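Local atomic coordinates of phospholyase (Arthrobacter aurescens, PDB entry 5G4I), a protein that probably cleaves phosphate from ethanolamine phosphate with the help of pyridoxal 5'-phosphate, using the fold of the class III transaminases. Residues Asn71-Ala77 and Ala324-Tyr328; Leu87-Tyr91 and Met307-Thr311; Leu174-Ser180 and Leu227-Tyr233; Asp393-Val399 and Gln430-Ser434. All coordinates share one frame; numbering follows the deposited sequence. Where two conformers were deposited one is given.

Contact 1 (Asn71-Ala77 and Ala324-Tyr328); sequences NPAVADA and AVLRY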
# COMPACT_ATOMS: atom_id res chain seq x y z
N ASN A 71 6.35 -21.71 4.84
CA ASN A 71 5.59 -22.66 4.07
C ASN A 71 6.25 -22.84 2.69
O ASN A 71 6.41 -21.87 1.89
CB ASN A 71 4.11 -22.19 3.90
CG ASN A 71 3.27 -23.17 3.14
OD1 ASN A 71 3.53 -23.42 1.91
ND2 ASN A 71 2.24 -23.75 3.82
N PRO A 72 6.62 -24.10 2.35
CA PRO A 72 7.37 -24.26 1.11
C PRO A 72 6.60 -24.21 -0.17
O PRO A 72 7.18 -23.86 -1.23
CB PRO A 72 8.10 -25.63 1.30
CG PRO A 72 7.23 -26.37 2.29
CD PRO A 72 6.63 -25.31 3.21
N ALA A 73 5.32 -24.55 -0.14
CA ALA A 73 4.50 -24.36 -1.34
C ALA A 73 4.35 -22.89 -1.72
O ALA A 73 4.37 -22.51 -2.95
CB ALA A 73 3.12 -24.92 -1.13
N VAL A 74 4.18 -22.01 -0.72
CA VAL A 74 4.14 -20.58 -1.04
C VAL A 74 5.48 -20.04 -1.56
O VAL A 74 5.55 -19.34 -2.56
CB VAL A 74 3.65 -19.73 0.21
CG1 VAL A 74 3.63 -18.24 -0.12
CG2 VAL A 74 2.25 -20.16 0.64
N ALA A 75 6.57 -20.46 -0.93
CA ALA A 75 7.88 -20.02 -1.35
C ALA A 75 8.19 -20.46 -2.81
O ALA A 75 8.68 -19.66 -3.62
CB ALA A 75 8.96 -20.59 -0.44
N ASP A 76 7.88 -21.73 -3.12
CA ASP A 76 8.12 -22.27 -4.47
C ASP A 76 7.29 -21.53 -5.51
O ASP A 76 7.75 -21.20 -6.65
CB ASP A 76 7.81 -23.78 -4.50
CG ASP A 76 8.84 -24.57 -3.77
OD1 ASP A 76 9.95 -24.13 -3.42
OD2 ASP A 76 8.56 -25.74 -3.53
N ALA A 77 5.99 -21.24 -5.21
CA ALA A 77 5.14 -20.56 -6.18
C ALA A 77 5.67 -19.15 -6.50
O ALA A 77 5.70 -18.71 -7.69
CB ALA A 77 3.69 -20.47 -5.67
N ALA A 324 -1.40 -19.70 -3.98
CA ALA A 324 -0.81 -20.78 -3.13
C ALA A 324 -1.35 -20.85 -1.74
O ALA A 324 -1.54 -21.96 -1.16
CB ALA A 324 0.71 -20.65 -3.14
N VAL A 325 -1.70 -19.69 -1.17
CA VAL A 325 -2.36 -19.65 0.16
C VAL A 325 -3.73 -20.34 0.11
O VAL A 325 -4.06 -21.19 0.98
CB VAL A 325 -2.46 -18.22 0.74
CG1 VAL A 325 -3.36 -18.17 1.98
CG2 VAL A 325 -1.03 -17.76 1.07
N LEU A 326 -4.57 -19.96 -0.91
CA LEU A 326 -5.87 -20.58 -1.01
C LEU A 326 -5.80 -22.07 -1.32
O LEU A 326 -6.53 -22.87 -0.72
CB LEU A 326 -6.72 -19.87 -2.09
CG LEU A 326 -7.30 -18.48 -1.82
CD1 LEU A 326 -7.96 -17.88 -3.09
CD2 LEU A 326 -8.23 -18.49 -0.63
N ARG A 327 -4.87 -22.45 -2.21
CA ARG A 327 -4.73 -23.88 -2.56
C ARG A 327 -4.34 -24.71 -1.31
O ARG A 327 -4.85 -25.81 -1.06
CB ARG A 327 -3.76 -24.11 -3.72
CG ARG A 327 -3.57 -25.62 -3.92
N TYR A 328 -3.36 -24.22 -0.52
CA TYR A 328 -2.92 -24.92 0.66
C TYR A 328 -3.96 -25.03 1.71
O TYR A 328 -4.24 -26.14 2.28
CB TYR A 328 -1.60 -24.31 1.24
CG TYR A 328 -0.96 -25.12 2.30
CD1 TYR A 328 -1.32 -25.01 3.67
CD2 TYR A 328 0.09 -26.01 1.95
CE1 TYR A 328 -0.72 -25.82 4.61
CE2 TYR A 328 0.67 -26.81 2.93
CZ TYR A 328 0.26 -26.69 4.22
OH TYR A 328 0.85 -27.47 5.27
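Asn71 ND2 has two partners: it gives a hydrogen bond to the carbonyl oxygen of Val67 and rests over the centre of the Tyr328 ring, 3.4 Å above its plane. The amide stands almost perpendicular to the ring (86°), so the amino nitrogen leads onto the aromatic face. Its other end serves the helix that starts here: as N-cap of helix 72-82, Asn71 lets OD1 accept from Val74 N at 3.1 Å. With CG anti to the backbone N (chi1 -179°), the amide spans both tasks, bringing OD1 to the first turn and ND2 to the ring of helix 316-331. The two helix segments run roughly antiparallel, at 148°, their axes 9.4 Å apart at closest approach. Small side chains fill the join: Ala324 CB reaches Ala77 CB at 3.9 Å and Val74 CA at 4.0 Å, while Val74 CG2 meets Val325 CG2 at 4.1 Å. On another side of helix 72-82, Asp76 bonds to Tyr79 of the second subunit, placing this pair of helices close to the dimer interface. Apart from the amide on the ring, the contact is apolar; the one amide thus ties helix capping to helix packing.

Contact 2 (Leu87-Tyr91 and Met307-Thr311); sequences LHTRY and MFFNT. With PLP (pyridoxal-5'-phosphate), chain H; PO4 (phosphate ion), chain I.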
# COMPACT_ATOMS: atom_id res chain seq x y z
N LEU A 87 5.13 -8.32 -14.38
CA LEU A 87 4.73 -6.96 -14.85
C LEU A 87 3.30 -6.59 -14.39
O LEU A 87 2.43 -7.43 -14.12
CB LEU A 87 4.76 -6.88 -16.40
CG LEU A 87 6.17 -6.69 -17.02
CD1 LEU A 87 6.11 -6.91 -18.52
CD2 LEU A 87 6.73 -5.31 -16.67
N HIS A 88 3.09 -5.30 -14.33
CA HIS A 88 1.77 -4.69 -14.01
C HIS A 88 0.67 -5.13 -15.01
O HIS A 88 0.94 -5.68 -16.11
CB HIS A 88 1.91 -3.15 -14.01
CG HIS A 88 2.48 -2.64 -15.31
ND1 HIS A 88 1.70 -2.46 -16.42
CD2 HIS A 88 3.77 -2.44 -15.72
CE1 HIS A 88 2.48 -2.17 -17.46
NE2 HIS A 88 3.75 -2.19 -17.07
N THR A 89 -0.54 -4.79 -14.62
CA THR A 89 -1.74 -5.30 -15.33
C THR A 89 -2.12 -4.56 -16.61
O THR A 89 -3.20 -4.92 -17.20
CB THR A 89 -2.93 -5.25 -14.37
OG1 THR A 89 -3.15 -3.89 -13.85
CG2 THR A 89 -2.73 -6.25 -13.19
N ARG A 90 -1.31 -3.60 -17.07
CA ARG A 90 -1.56 -2.98 -18.43
C ARG A 90 -1.11 -3.91 -19.57
O ARG A 90 -1.45 -3.65 -20.77
CB ARG A 90 -1.02 -1.58 -18.54
CG ARG A 90 -1.66 -0.68 -17.46
CD ARG A 90 -0.96 0.65 -17.30
NE ARG A 90 0.39 0.38 -16.75
CZ ARG A 90 1.24 1.36 -16.34
NH1 ARG A 90 0.87 2.66 -16.45
NH2 ARG A 90 2.44 1.06 -15.85
N TYR A 91 -0.43 -5.00 -19.27
CA TYR A 91 -0.33 -6.11 -20.20
C TYR A 91 -1.15 -7.32 -19.70
O TYR A 91 -1.18 -7.57 -18.46
CB TYR A 91 1.16 -6.52 -20.31
CG TYR A 91 2.14 -5.47 -20.73
CD1 TYR A 91 2.21 -5.01 -22.03
CD2 TYR A 91 2.97 -4.91 -19.79
CE1 TYR A 91 3.15 -4.03 -22.39
CE2 TYR A 91 3.91 -3.95 -20.09
CZ TYR A 91 4.00 -3.48 -21.42
OH TYR A 91 4.93 -2.50 -21.76
N MET A 307 -9.81 7.25 -13.64
CA MET A 307 -8.74 6.46 -14.24
C MET A 307 -7.89 5.82 -13.11
O MET A 307 -6.76 6.21 -12.79
CB MET A 307 -7.89 7.30 -15.23
CG MET A 307 -6.80 6.52 -15.93
SD MET A 307 -6.83 4.71 -16.18
CE MET A 307 -5.16 4.63 -15.47
N PHE A 308 -8.51 4.85 -12.44
CA PHE A 308 -7.93 4.23 -11.24
C PHE A 308 -6.89 3.17 -11.62
O PHE A 308 -7.18 2.24 -12.39
CB PHE A 308 -9.03 3.60 -10.32
CG PHE A 308 -8.45 2.95 -9.07
CD1 PHE A 308 -8.03 3.74 -8.03
CD2 PHE A 308 -8.25 1.57 -9.03
CE1 PHE A 308 -7.39 3.14 -6.90
CE2 PHE A 308 -7.57 0.99 -7.95
CZ PHE A 308 -7.16 1.78 -6.93
N PHE A 309 -5.71 3.23 -10.95
CA PHE A 309 -4.60 2.29 -11.26
C PHE A 309 -3.70 2.23 -10.02
O PHE A 309 -3.28 3.30 -9.53
CB PHE A 309 -3.84 2.70 -12.56
CG PHE A 309 -2.73 1.76 -12.99
CD1 PHE A 309 -2.99 0.45 -13.36
CD2 PHE A 309 -1.43 2.14 -12.81
CE1 PHE A 309 -1.95 -0.47 -13.64
CE2 PHE A 309 -0.33 1.28 -13.20
CZ PHE A 309 -0.60 -0.01 -13.58
N ASN A 310 -3.28 1.01 -9.62
CA ASN A 310 -2.35 0.69 -8.55
C ASN A 310 -1.25 -0.15 -9.21
O ASN A 310 -1.51 -1.25 -9.66
CB ASN A 310 -3.14 0.00 -7.44
CG ASN A 310 -2.33 -0.49 -6.30
OD1 ASN A 310 -1.18 -0.96 -6.48
ND2 ASN A 310 -2.89 -0.41 -5.09
N THR A 311 -0.02 0.37 -9.26
CA THR A 311 1.02 -0.22 -10.12
C THR A 311 1.39 -1.64 -9.71
O THR A 311 1.60 -2.52 -10.58
CB THR A 311 2.31 0.65 -10.11
OG1 THR A 311 1.99 1.99 -10.54
CG2 THR A 311 3.39 0.08 -11.06
N1 PLP H . 4.26 9.14 -8.22
C2 PLP H . 4.74 9.03 -9.41
C2A PLP H . 5.55 10.19 -10.00
C3 PLP H . 4.46 7.80 -10.20
O3 PLP H . 5.03 7.62 -11.45
C4 PLP H . 3.68 6.69 -9.63
C4A PLP H . 3.52 5.37 -10.31
C5 PLP H . 3.16 6.97 -8.31
C6 PLP H . 3.49 8.20 -7.65
C5A PLP H . 2.20 5.93 -7.66
O4P PLP H . 2.85 4.71 -7.37
P PLP H . 1.80 3.48 -7.07
O1P PLP H . 0.96 3.09 -8.29
O2P PLP H . 2.88 2.47 -6.57
O3P PLP H . 1.03 3.72 -5.85
P PO4 I . 4.54 4.88 -15.81
O1 PO4 I . 3.92 6.21 -15.51
O2 PO4 I . 3.84 3.68 -15.40
O3 PO4 I . 5.90 4.95 -15.15
O4 PO4 I . 4.69 4.88 -17.34
O HOH W 1 -0.44 -3.83 -11.78
O HOH W 2 -3.50 -3.19 -11.21
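The Phe309 ring carries Arg90 on one face, with CD in a CH-pi contact 4.1 Å from the centroid, and the backbone N of Thr311, two residues on, on the opposite face, displaced toward the rim. The arginine belongs to a type I beta turn, His88 to Tyr91, at the dimer interface of this fold-type I PLP enzyme, and Phe309 to the facing loop. Thr89 OG1 and His88 CB stand at the edge of the phenylalanine ring. Farther along the arginine the guanidinium lies obliquely on the same ring, the planes 29° apart; Phe309 CE2 is over its centre, and Arg90 NE is 3.3 Å from Phe309 CZ. The guanidinium in turn brings NH2 above the middle of the His88 ring. His88 CG lies between its backbone N and carbonyl carbon (chi1 55°), which folds the ring back over the turn and lets ND1 accept from Arg90 N at 3.3 Å; NE2 is bonded to Asn62 of the second subunit. A phosphate ion, probably from the crystallisation liquor, takes a bond from Arg90 NH2 to its O2 of 3.0 Å and a weak one from NH1, in the guanidinium plane, and is also held by Lys412 and Arg414 of the second subunit. Water links the backbones too, Thr89 N and Thr311 O sharing one molecule. The cofactor here is also held by Gly120 and Ser121 of the second subunit. PLP O1P accepts from Thr311 N at 3.0 Å and from Thr311 OG1 at 2.7 Å.

Contact 3 (Leu174-Ser180 and Leu227-Tyr233); sequences LRIPDVS and LQLPSGY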
# COMPACT_ATOMS: atom_id res chain seq x y z
N LEU A 174 -19.81 4.53 17.77
CA LEU A 174 -20.88 3.74 18.41
C LEU A 174 -20.33 2.87 19.52
O LEU A 174 -19.28 2.21 19.37
CB LEU A 174 -21.60 2.85 17.36
CG LEU A 174 -22.31 3.56 16.18
CD1 LEU A 174 -22.69 2.63 15.10
CD2 LEU A 174 -23.46 4.40 16.67
N ARG A 175 -21.07 2.76 20.62
CA ARG A 175 -20.74 1.73 21.64
C ARG A 175 -21.42 0.44 21.21
O ARG A 175 -22.66 0.32 21.21
CB ARG A 175 -21.26 2.17 23.05
CG ARG A 175 -20.92 1.14 24.15
CD ARG A 175 -19.42 0.93 24.48
NE ARG A 175 -18.76 2.18 24.86
CZ ARG A 175 -18.21 2.48 26.02
NH1 ARG A 175 -18.16 1.60 27.03
NH2 ARG A 175 -17.70 3.69 26.18
N ILE A 176 -20.61 -0.52 20.70
CA ILE A 176 -21.19 -1.76 20.13
C ILE A 176 -21.63 -2.67 21.32
O ILE A 176 -20.82 -2.83 22.26
CB ILE A 176 -20.13 -2.46 19.25
CG1 ILE A 176 -19.56 -1.58 18.11
CG2 ILE A 176 -20.60 -3.82 18.71
CD1 ILE A 176 -20.56 -1.27 16.99
N PRO A 177 -22.85 -3.19 21.32
CA PRO A 177 -23.37 -3.95 22.48
C PRO A 177 -22.66 -5.33 22.64
O PRO A 177 -22.40 -6.02 21.63
CB PRO A 177 -24.84 -4.12 22.19
CG PRO A 177 -24.96 -4.00 20.71
CD PRO A 177 -23.92 -2.98 20.33
N ASP A 178 -22.40 -5.71 23.91
CA ASP A 178 -21.74 -6.94 24.25
C ASP A 178 -22.63 -7.70 25.31
O ASP A 178 -22.85 -7.14 26.37
CB ASP A 178 -20.35 -6.68 24.80
CG ASP A 178 -19.50 -7.96 25.10
OD1 ASP A 178 -19.89 -9.04 24.73
OD2 ASP A 178 -18.41 -7.71 25.70
N VAL A 179 -23.09 -8.91 24.97
CA VAL A 179 -23.97 -9.71 25.89
C VAL A 179 -23.15 -10.53 26.86
O VAL A 179 -23.75 -11.18 27.75
CB VAL A 179 -24.97 -10.63 25.12
CG1 VAL A 179 -25.82 -9.84 24.14
CG2 VAL A 179 -24.29 -11.78 24.43
N SER A 180 -21.81 -10.51 26.76
CA SER A 180 -20.92 -11.29 27.68
C SER A 180 -21.22 -10.98 29.13
O SER A 180 -21.18 -9.83 29.57
CB SER A 180 -19.40 -11.02 27.40
OG SER A 180 -19.02 -11.38 26.09
N LEU A 227 -16.08 -8.73 21.33
CA LEU A 227 -17.48 -8.63 21.78
C LEU A 227 -18.39 -9.74 21.22
O LEU A 227 -18.16 -10.23 20.11
CB LEU A 227 -18.00 -7.27 21.31
CG LEU A 227 -17.15 -6.03 21.59
CD1 LEU A 227 -17.86 -4.76 21.06
CD2 LEU A 227 -16.81 -5.86 23.05
N GLN A 228 -19.42 -10.12 22.00
CA GLN A 228 -20.44 -11.06 21.54
C GLN A 228 -21.73 -10.24 21.38
O GLN A 228 -22.32 -9.79 22.39
CB GLN A 228 -20.66 -12.25 22.55
CG GLN A 228 -21.75 -13.21 22.04
CD GLN A 228 -22.21 -14.31 23.06
OE1 GLN A 228 -21.54 -14.56 24.06
NE2 GLN A 228 -23.36 -14.93 22.80
N LEU A 229 -22.19 -10.06 20.15
CA LEU A 229 -23.32 -9.15 19.94
C LEU A 229 -24.67 -9.84 20.12
O LEU A 229 -24.81 -11.04 19.78
CB LEU A 229 -23.25 -8.56 18.51
CG LEU A 229 -22.32 -7.35 18.34
CD1 LEU A 229 -20.84 -7.58 18.73
CD2 LEU A 229 -22.38 -6.88 16.89
N PRO A 230 -25.69 -9.06 20.56
CA PRO A 230 -27.06 -9.62 20.46
C PRO A 230 -27.50 -9.84 19.04
O PRO A 230 -27.14 -9.06 18.12
CB PRO A 230 -27.95 -8.50 21.16
CG PRO A 230 -27.14 -7.28 21.13
CD PRO A 230 -25.68 -7.62 20.86
N SER A 231 -28.31 -10.88 18.77
CA SER A 231 -28.88 -11.12 17.47
C SER A 231 -29.70 -9.90 17.01
O SER A 231 -30.52 -9.42 17.79
CB SER A 231 -29.83 -12.35 17.48
OG SER A 231 -30.12 -12.74 16.16
N GLY A 232 -29.55 -9.48 15.74
CA GLY A 232 -30.35 -8.40 15.13
C GLY A 232 -29.65 -7.03 15.14
O GLY A 232 -30.17 -6.11 14.54
N TYR A 233 -28.54 -6.87 15.87
CA TYR A 233 -27.86 -5.59 15.91
C TYR A 233 -27.26 -5.21 14.54
O TYR A 233 -27.61 -4.16 13.95
CB TYR A 233 -26.81 -5.49 17.00
CG TYR A 233 -26.06 -4.12 17.00
CD1 TYR A 233 -26.65 -2.99 17.53
CD2 TYR A 233 -24.83 -3.96 16.40
CE1 TYR A 233 -26.06 -1.74 17.55
CE2 TYR A 233 -24.17 -2.74 16.43
CZ TYR A 233 -24.80 -1.61 16.98
OH TYR A 233 -24.15 -0.37 17.01
O HOH W 3 -24.96 1.24 19.00
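Asp178 leaves the chain with CB 4.0 Å from Leu227 CD2, and its CG, anti to the backbone N (chi1 -175°), carries the carboxylate to the backbone of the facing loop. There OD1 accepts from Gln228 N at 3.0 Å in a nearly straight bond, the donor arriving from above the carboxylate plane. The same oxygen takes Ser180 N, closing an Asx turn, and Ser180 OG, which comes on the syn side; three donors thus grip it. OD2 lies against Leu227 CD2 and forms a salt bridge with Arg363 of strand 359-365. Replacing the aspartate by alanine would remove the carboxylate, and Gln228 N and Arg363 would probably lose this partner while the Asx turn became free to open. The two loops, one following edge strand 171-174 of the mostly parallel seven-stranded sheet, the other leading into helix 233-243, are also joined backbone to backbone, Val179 N to Gln228 O at 2.8 Å. Pro177 provides the apolar centre: its CD sits over the middle of the Tyr233 ring, a CH-pi contact of 3.7 Å, and its CG meets Pro230 CD. Ile176 crosses Leu227 at about a right angle, CB to CD1 at 3.7 Å, and reaches Leu229 CD1 with CG2. Its CD1 approaches Tyr233 OH, the hydroxyl bonded to a water that reaches Arg175 O only weakly. Pro177 O, buried with Leu229 CG 3.5 Å away, has no polar partner.

Contact 4 (Asp393-Val399 and Gln430-Ser434); sequences DMRERGV and QLELS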
# COMPACT_ATOMS: atom_id res chain seq x y z
N ASP A 393 5.02 -14.04 31.39
CA ASP A 393 5.21 -15.38 31.90
C ASP A 393 5.06 -16.50 30.81
O ASP A 393 5.83 -17.44 30.68
CB ASP A 393 4.28 -15.67 33.11
CG ASP A 393 4.58 -17.01 33.76
OD1 ASP A 393 5.70 -17.19 34.24
OD2 ASP A 393 3.75 -17.85 33.75
N MET A 394 4.05 -16.30 29.96
CA MET A 394 3.83 -17.24 28.87
C MET A 394 5.01 -17.23 27.89
O MET A 394 5.47 -18.26 27.42
CB MET A 394 2.50 -16.85 28.17
CG MET A 394 1.27 -17.30 28.96
SD MET A 394 0.98 -19.12 28.98
CE MET A 394 0.17 -19.38 27.38
N ARG A 395 5.58 -16.03 27.59
CA ARG A 395 6.84 -15.97 26.82
C ARG A 395 7.96 -16.81 27.44
O ARG A 395 8.64 -17.55 26.78
CB ARG A 395 7.29 -14.50 26.57
CG ARG A 395 8.62 -14.31 25.88
CD ARG A 395 9.26 -12.91 25.97
NE ARG A 395 9.19 -12.39 27.35
CZ ARG A 395 9.97 -12.83 28.36
NH1 ARG A 395 10.92 -13.75 28.19
NH2 ARG A 395 9.82 -12.30 29.55
N GLU A 396 8.15 -16.60 28.79
CA GLU A 396 9.18 -17.40 29.48
C GLU A 396 8.97 -18.92 29.36
O GLU A 396 9.91 -19.66 29.17
CB GLU A 396 9.31 -16.98 30.97
CG GLU A 396 10.03 -15.65 31.13
CD GLU A 396 11.59 -15.73 30.96
OE1 GLU A 396 12.25 -16.80 31.18
OE2 GLU A 396 12.18 -14.70 30.57
N ARG A 397 7.69 -19.29 29.32
CA ARG A 397 7.26 -20.69 29.12
C ARG A 397 7.30 -21.19 27.67
O ARG A 397 7.05 -22.34 27.38
CB ARG A 397 5.83 -20.88 29.70
CG ARG A 397 5.68 -20.73 31.25
CD ARG A 397 4.25 -20.67 31.70
NE ARG A 397 4.10 -20.68 33.17
CZ ARG A 397 4.21 -21.77 33.93
NH1 ARG A 397 4.36 -22.98 33.42
NH2 ARG A 397 4.12 -21.63 35.26
N GLY A 398 7.68 -20.31 26.75
CA GLY A 398 7.82 -20.70 25.36
C GLY A 398 6.54 -20.49 24.52
O GLY A 398 6.40 -21.22 23.53
N VAL A 399 5.70 -19.55 24.89
CA VAL A 399 4.40 -19.33 24.12
C VAL A 399 4.23 -17.84 23.87
O VAL A 399 4.24 -17.04 24.80
CB VAL A 399 3.16 -19.94 24.84
CG1 VAL A 399 1.91 -19.85 23.91
CG2 VAL A 399 3.41 -21.41 25.24
N GLN A 430 -0.05 -24.50 29.58
CA GLN A 430 0.82 -23.40 30.10
C GLN A 430 -0.01 -22.24 30.62
O GLN A 430 0.35 -21.65 31.68
CB GLN A 430 1.82 -22.97 29.01
CG GLN A 430 2.81 -24.00 28.64
CD GLN A 430 3.61 -24.60 29.80
OE1 GLN A 430 4.33 -23.88 30.49
NE2 GLN A 430 3.46 -25.91 30.06
N LEU A 431 -1.14 -21.91 30.00
CA LEU A 431 -1.98 -20.85 30.44
C LEU A 431 -2.56 -21.12 31.81
O LEU A 431 -2.55 -20.23 32.72
CB LEU A 431 -3.11 -20.57 29.43
CG LEU A 431 -4.16 -19.51 29.83
CD1 LEU A 431 -3.48 -18.15 30.02
CD2 LEU A 431 -5.27 -19.42 28.79
N GLU A 432 -3.06 -22.36 32.01
CA GLU A 432 -3.53 -22.77 33.38
C GLU A 432 -2.45 -22.69 34.45
O GLU A 432 -2.76 -22.16 35.53
CB GLU A 432 -4.09 -24.18 33.37
CG GLU A 432 -5.38 -24.22 32.60
CD GLU A 432 -6.35 -25.41 33.16
OE1 GLU A 432 -6.94 -25.20 34.24
OE2 GLU A 432 -6.42 -26.36 32.49
N LEU A 433 -1.26 -23.14 34.16
CA LEU A 433 -0.16 -23.04 35.10
C LEU A 433 0.24 -21.59 35.38
O LEU A 433 0.52 -21.17 36.54
CB LEU A 433 1.00 -23.88 34.65
CG LEU A 433 0.74 -25.42 34.59
CD1 LEU A 433 1.83 -26.08 33.85
CD2 LEU A 433 0.48 -26.06 35.97
N SER A 434 0.24 -20.76 34.35
CA SER A 434 0.48 -19.33 34.52
C SER A 434 -0.58 -18.64 35.42
O SER A 434 -0.23 -17.83 36.34
CB SER A 434 0.65 -18.71 33.09
OG SER A 434 1.19 -17.35 33.25
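Asp393 and Ser434 both turn their polar groups anti to the backbone N, CG of the aspartate at chi1 -174° and OG of the serine at -167°, and so bring them together between helices 384-396 and 421-436 of the C-terminal part of the fold. Ser434 OG donates to the anti lone pair of Asp393 OD2, at 2.7 Å. The same oxygen takes the NE of Arg397 on its syn side at 2.9 Å, a salt bridge within the last turn. Arg397, extended from CG to NE, reaches across to the other helix; its guanidinium lays one face over the backbone near Leu433 C and Ser434 N, while its rim holds two partners in plane, Asp393 OD2 and Gln430 OE1. The latter bond, from NH1, is 3.1 Å long and fairly straight at 164°, though NH1 lies above the amide's carbonyl plane. A leucine in place of the arginine would probably leave Asp393 with Ser434 but without its countercharge, and Gln430 OE1 without its donor. Directly after the arginine, Gly398 takes a positive phi in a Schellman motif, with Val399 N bonded back to Met394 O, and the chain turns into strand 399-404. On the buried side Met394, bent at its second and third torsions, lays its thioether on the facing backbone: SD is 3.6 Å from Leu431 N, and CE is 4.0 Å from Leu431 CB.

Overall arrangement
Contact 2 is the most buried of the four and the one that touches a cofactor; it mixes aromatic, cationic and water-mediated contacts at the subunit interface. Contact 1, about 25 Å away between centres, also meets the second subunit, yet joins two helices mainly through small apolar groups. The helix carrying 324-328 follows the loop that carries 307-311. Contacts 1, 3 and 4 are partly buried; the last two have no other subunit of the assembly on their segments. In contact 3 loops meet through one backbone bond, a carboxylate that accepts from the facing backbone, and prolines packed with apolar side chains, whereas contact 4 pairs helices through charged and polar side chains. Contacts 2 and 4 lie on opposite sides of the chain's centre.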